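Local coordinates for bacterial bifunctional deaminase-reductase C-terminal domain-containing protein (Corynebacterium diphtheriae, PDB 2P4G) that probably acts as an NADPH-dependent reductase of riboflavin biosynthesis, reducing a phosphoribosylamino-pyrimidine intermediate, at residues C107-L112 against S134-L139; I141-A146 against T171-L176. One frame throughout, in Å; residues are numbered along the deposited sequence.

In the fold
Contacts 1 and 2 lie in series along the chain, with centres about 22 Å apart, and share strand 139-143 of one mixed sheet. Contact 1 sits where the parallel neighbours 111-115 and 139-143 begin; contact 2 lies at and just beyond the C-terminal end of 139-143, beside the loop that runs from strand 166-169 into helix 175-184. Both combine buried sheet residues with exposed loop residues, so neither is wholly core. Their chemistry differs with position. At the strand entry a direct backbone bond, a lysine ammonium and a water join the segments. At the strand exit the backbones lie farther apart, and an amide and a hydroxyl reach carbonyls across the gap.

Contact 1: C107-L112 against S134-L139; sequences CGLPKL and SELSPL. With EDO (1,2-ethanediol), chain I.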
loop_
_atom_site.group_PDB
_atom_site.type_symbol
_atom_site.label_atom_id
_atom_site.label_comp_id
_atom_site.label_asym_id
_atom_site.label_seq_id
_atom_site.Cartn_x
_atom_site.Cartn_y
_atom_site.Cartn_z
ATOM N N CYS A 107 -26.718 -21.715 -7.780
ATOM C CA CYS A 107 -27.188 -20.853 -8.834
ATOM C C CYS A 107 -26.005 -20.587 -9.746
ATOM O O CYS A 107 -24.871 -20.461 -9.278
ATOM C CB CYS A 107 -27.709 -19.534 -8.269
ATOM S SG CYS A 107 -28.149 -18.327 -9.592
ATOM N N GLY A 108 -26.262 -20.506 -11.044
ATOM C CA GLY A 108 -25.187 -20.401 -12.023
ATOM C C GLY A 108 -24.298 -19.198 -11.813
ATOM O O GLY A 108 -23.088 -19.290 -11.960
ATOM N N LEU A 109 -24.930 -18.080 -11.458
ATOM C CA LEU A 109 -24.275 -16.790 -11.281
ATOM C C LEU A 109 -24.541 -16.180 -9.903
ATOM O O LEU A 109 -25.653 -16.258 -9.383
ATOM C CB LEU A 109 -24.770 -15.812 -12.337
ATOM C CG LEU A 109 -24.413 -16.219 -13.769
ATOM C CD1 LEU A 109 -25.450 -15.694 -14.737
ATOM C CD2 LEU A 109 -23.002 -15.763 -14.136
ATOM N N PRO A 110 -23.522 -15.534 -9.321
ATOM C CA PRO A 110 -23.773 -14.810 -8.083
ATOM C C PRO A 110 -24.666 -13.591 -8.300
ATOM O O PRO A 110 -24.675 -13.013 -9.375
ATOM C CB PRO A 110 -22.367 -14.345 -7.659
ATOM C CG PRO A 110 -21.606 -14.281 -8.938
ATOM C CD PRO A 110 -22.119 -15.421 -9.759
ATOM N N LYS A 111 -25.386 -13.201 -7.257
ATOM C CA LYS A 111 -26.255 -12.046 -7.298
ATOM C C LYS A 111 -25.425 -10.795 -7.168
ATOM O O LYS A 111 -24.708 -10.601 -6.178
ATOM C CB LYS A 111 -27.281 -12.094 -6.149
ATOM C CG LYS A 111 -28.368 -11.021 -6.199
ATOM C CD LYS A 111 -29.304 -11.264 -7.358
ATOM C CE LYS A 111 -30.474 -10.275 -7.425
ATOM N NZ LYS A 111 -31.330 -10.564 -8.622
ATOM N N LEU A 112 -25.540 -9.922 -8.156
ATOM C CA LEU A 112 -24.910 -8.612 -8.079
ATOM C C LEU A 112 -25.750 -7.682 -7.231
ATOM O O LEU A 112 -26.926 -7.458 -7.523
ATOM C CB LEU A 112 -24.726 -8.017 -9.480
ATOM C CG LEU A 112 -24.014 -6.685 -9.603
ATOM C CD1 LEU A 112 -22.578 -6.739 -9.016
ATOM C CD2 LEU A 112 -24.012 -6.265 -11.074
ATOM N N SER A 134 -33.836 -12.348 -14.492
ATOM C CA SER A 134 -33.855 -11.969 -13.084
ATOM C C SER A 134 -32.572 -12.306 -12.359
ATOM O O SER A 134 -32.134 -11.541 -11.489
ATOM C CB SER A 134 -35.009 -12.663 -12.386
ATOM O OG SER A 134 -34.929 -14.053 -12.604
ATOM N N GLU A 135 -31.960 -13.441 -12.691
ATOM C CA GLU A 135 -30.726 -13.794 -12.012
ATOM C C GLU A 135 -29.581 -12.834 -12.333
ATOM O O GLU A 135 -28.603 -12.779 -11.602
ATOM C CB GLU A 135 -30.328 -15.254 -12.262
ATOM C CG GLU A 135 -29.586 -15.609 -13.565
ATOM C CD GLU A 135 -29.096 -17.064 -13.527
ATOM O OE1 GLU A 135 -28.671 -17.501 -12.425
ATOM O OE2 GLU A 135 -29.125 -17.775 -14.564
ATOM N N LEU A 136 -29.715 -12.073 -13.423
ATOM C CA LEU A 136 -28.719 -11.081 -13.812
ATOM C C LEU A 136 -29.098 -9.680 -13.306
ATOM O O LEU A 136 -28.257 -8.784 -13.290
ATOM C CB LEU A 136 -28.554 -11.097 -15.339
ATOM C CG LEU A 136 -27.999 -12.423 -15.888
ATOM C CD1 LEU A 136 -28.121 -12.467 -17.374
ATOM C CD2 LEU A 136 -26.538 -12.683 -15.426
ATOM N N SER A 137 -30.361 -9.499 -12.901
ATOM C CA SER A 137 -30.831 -8.235 -12.342
ATOM C C SER A 137 -30.169 -7.938 -10.975
ATOM O O SER A 137 -30.082 -8.812 -10.122
ATOM C CB SER A 137 -32.369 -8.270 -12.198
ATOM O OG SER A 137 -32.916 -6.980 -11.950
ATOM N N PRO A 138 -29.689 -6.707 -10.774
ATOM C CA PRO A 138 -28.981 -6.388 -9.557
ATOM C C PRO A 138 -29.926 -6.073 -8.421
ATOM O O PRO A 138 -30.969 -5.464 -8.640
ATOM C CB PRO A 138 -28.242 -5.111 -9.922
ATOM C CG PRO A 138 -29.127 -4.450 -10.916
ATOM C CD PRO A 138 -29.753 -5.546 -11.686
ATOM N N LEU A 139 -29.540 -6.465 -7.209
ATOM C CA LEU A 139 -30.259 -6.085 -6.031
ATOM C C LEU A 139 -29.695 -4.699 -5.661
ATOM O O LEU A 139 -28.498 -4.547 -5.424
ATOM C CB LEU A 139 -30.031 -7.123 -4.927
ATOM C CG LEU A 139 -30.633 -6.852 -3.550
ATOM C CD1 LEU A 139 -32.152 -6.694 -3.630
ATOM C CD2 LEU A 139 -30.212 -7.967 -2.566
HETATM C C1 EDO I . -28.951 -14.369 -8.651
HETATM O O1 EDO I . -27.874 -14.726 -9.530
HETATM C C2 EDO I . -29.727 -15.573 -8.116
HETATM O O2 EDO I . -29.419 -15.847 -6.727
HETATM O O HOH W 1 -26.359 -11.352 -10.919
#
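K111 and L112 meet P138 and L139 where two neighbouring parallel strands, 111-115 and 139-143, enter the mixed sheet of this RibD-type, dihydrofolate reductase-like domain. The first rung is L139 N to L112 O, 2.8 Å with an N-H...O angle of 152°, and the ladder continues from L139 to L114. The same L112 oxygen also receives a CA-H contact from P138, whose ring has no N-H to spend.

The side chain of K111 spans the gap. Its CB lies 3.8 Å from C1 of a bound ethanediol, probably a crystallisation additive, and CG also lies along C1. The bend at chi2 (69°) swings the chain toward the other segment while CD stays against the diol, 3.4 Å from C1. CE lies against S137 O, 3.1 Å away, and beside L139 N and CB, and NZ donates to S137 O at 2.6 Å, approaching 27° out of that carbonyl's plane. S134 O is a further close neighbour, 3.1 Å from NZ. Residues 134-137 form a turn, closed by a weak bond from S137 N to S134 O, that brings both carbonyls toward the ammonium group. Lysine suits this place because a long chain can leave the strand, lay its CE beside L139 and bring an ammonium group to the turn's carbonyl oxygen.

At the outer end, the branched leucine tips provide the apolar contact: L109 CD1 presses on L136 CD2 at 3.3 Å, tighter than usual for two methyls. The L109 side chain also crosses that of E135 at about a right angle. Between the segments, the diol's O1 lies close to both L109 O and E135 O. One water donates to P110 O and accepts from L112 N, and its other proton goes to E135 O, 2.7 Å away.

Contact 2: I141-A146 against T171-L176; sequences ITQQPA and TSTNPL
The flat amide of Q143 enters the loop 171-174 with its nitrogen edge leading, T171 O on one side of its plane and T173 O on the other. NE2's strongest partner is P170 O, just before the loop; its bond to T173 O (2.9 Å, angle 127°) is weak, and T171 O, though 2.8 Å from NE2, is too poorly angled to count. P175 CD lies on the T173 side, near OE1. Glutamine suits the place because its extended chain, with CG anti to the backbone N (chi1 -168°), carries an NH2 group, with two N-H donors, to where the carbonyl oxygens of P170 and T173 converge.

T171 uses both branches. OG1 donates to Q144 O at 3.1 Å from above the carbonyl plane, 40° out of it, while CG2 rests 3.8 Å from A146 CB. Deeper in, I141 CG2 approaches P175 O at 3.8 Å, and the same isoleucine packs on I178 and A179.

N174 is the N-cap of helix 175-184, its OD1 weakly accepting from L176 N. Strand 139-143, helix 150-162 and parallel strand 166-169 make a beta-alpha-beta crossover, with this contact at the strands' C-terminal ends.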
loop_
_atom_site.group_PDB
_atom_site.type_symbol
_atom_site.label_atom_id
_atom_site.label_comp_id
_atom_site.label_asym_id
_atom_site.label_seq_id
_atom_site.Cartn_x
_atom_site.Cartn_y
_atom_site.Cartn_z
ATOM N N ILE A 141 -29.447 -1.626 -3.074
ATOM C CA ILE A 141 -29.599 -1.304 -1.659
ATOM C C ILE A 141 -29.338 0.205 -1.490
ATOM O O ILE A 141 -28.251 0.691 -1.766
ATOM C CB ILE A 141 -28.614 -2.093 -0.744
ATOM C CG1 ILE A 141 -28.660 -3.609 -1.016
ATOM C CG2 ILE A 141 -28.868 -1.753 0.744
ATOM C CD1 ILE A 141 -29.905 -4.296 -0.604
ATOM N N THR A 142 -30.353 0.921 -1.028
ATOM C CA THR A 142 -30.278 2.344 -0.821
ATOM C C THR A 142 -30.792 2.700 0.585
ATOM O O THR A 142 -30.997 1.827 1.433
ATOM C CB THR A 142 -31.065 3.070 -1.931
ATOM O OG1 THR A 142 -30.916 4.484 -1.775
ATOM C CG2 THR A 142 -32.530 2.696 -1.902
ATOM N N GLN A 143 -30.995 3.982 0.833
ATOM C CA GLN A 143 -31.414 4.454 2.137
ATOM C C GLN A 143 -32.435 5.559 1.947
ATOM O O GLN A 143 -32.336 6.317 1.009
ATOM C CB GLN A 143 -30.178 4.974 2.867
ATOM C CG GLN A 143 -30.363 5.236 4.334
ATOM C CD GLN A 143 -29.057 5.154 5.126
ATOM O OE1 GLN A 143 -27.952 5.365 4.599
ATOM N NE2 GLN A 143 -29.187 4.847 6.412
ATOM N N GLN A 144 -33.434 5.650 2.807
ATOM C CA GLN A 144 -34.356 6.774 2.737
ATOM C C GLN A 144 -33.553 8.017 3.046
ATOM O O GLN A 144 -32.985 8.109 4.133
ATOM C CB GLN A 144 -35.482 6.634 3.750
ATOM C CG GLN A 144 -36.584 7.680 3.607
ATOM C CD GLN A 144 -37.579 7.347 2.506
ATOM O OE1 GLN A 144 -38.032 6.206 2.379
ATOM N NE2 GLN A 144 -37.934 8.349 1.707
ATOM N N PRO A 145 -33.480 8.969 2.093
ATOM C CA PRO A 145 -32.678 10.171 2.320
ATOM C C PRO A 145 -33.247 11.013 3.461
ATOM O O PRO A 145 -34.464 11.194 3.541
ATOM C CB PRO A 145 -32.758 10.910 0.975
ATOM C CG PRO A 145 -34.027 10.450 0.374
ATOM C CD PRO A 145 -34.124 9.007 0.768
ATOM N N ALA A 146 -32.355 11.488 4.330
ATOM C CA ALA A 146 -32.732 12.138 5.586
ATOM C C ALA A 146 -33.614 13.330 5.292
ATOM O O ALA A 146 -34.750 13.418 5.764
ATOM C CB ALA A 146 -31.477 12.573 6.370
ATOM N N THR A 171 -33.129 5.521 7.530
ATOM C CA THR A 171 -32.174 6.629 7.616
ATOM C C THR A 171 -31.073 6.329 8.642
ATOM O O THR A 171 -29.891 6.625 8.405
ATOM C CB THR A 171 -32.900 7.947 7.994
ATOM O OG1 THR A 171 -34.005 8.166 7.099
ATOM C CG2 THR A 171 -31.941 9.146 7.944
ATOM N N SER A 172 -31.486 5.722 9.760
ATOM C CA SER A 172 -30.596 5.338 10.866
ATOM C C SER A 172 -29.582 4.250 10.523
ATOM O O SER A 172 -28.416 4.332 10.911
ATOM C CB SER A 172 -31.451 4.845 12.032
ATOM O OG SER A 172 -32.572 4.115 11.549
ATOM N N THR A 173 -30.037 3.246 9.781
ATOM C CA THR A 173 -29.319 1.980 9.599
ATOM C C THR A 173 -28.025 2.054 8.773
ATOM O O THR A 173 -27.730 3.056 8.120
ATOM C CB THR A 173 -30.245 0.970 8.907
ATOM O OG1 THR A 173 -30.705 1.535 7.673
ATOM C CG2 THR A 173 -31.440 0.631 9.784
ATOM N N ASN A 174 -27.262 0.965 8.813
ATOM C CA ASN A 174 -26.048 0.820 8.022
ATOM C C ASN A 174 -26.356 -0.012 6.770
ATOM O O ASN A 174 -26.777 -1.154 6.888
ATOM C CB ASN A 174 -24.964 0.135 8.863
ATOM C CG ASN A 174 -23.607 0.110 8.180
ATOM O OD1 ASN A 174 -23.494 0.018 6.953
ATOM N ND2 ASN A 174 -22.560 0.177 8.981
ATOM N N PRO A 175 -26.125 0.546 5.571
ATOM C CA PRO A 175 -26.499 -0.136 4.323
ATOM C C PRO A 175 -25.766 -1.456 4.059
ATOM O O PRO A 175 -26.356 -2.358 3.492
ATOM C CB PRO A 175 -26.114 0.882 3.245
ATOM C CG PRO A 175 -25.024 1.684 3.867
ATOM C CD PRO A 175 -25.465 1.834 5.296
ATOM N N LEU A 176 -24.494 -1.560 4.439
ATOM C CA LEU A 176 -23.758 -2.830 4.357
ATOM C C LEU A 176 -24.356 -3.912 5.252
ATOM O O LEU A 176 -24.498 -5.045 4.820
ATOM C CB LEU A 176 -22.279 -2.666 4.713
ATOM C CG LEU A 176 -21.316 -2.573 3.541
ATOM C CD1 LEU A 176 -19.889 -2.400 4.046
ATOM C CD2 LEU A 176 -21.426 -3.813 2.648
#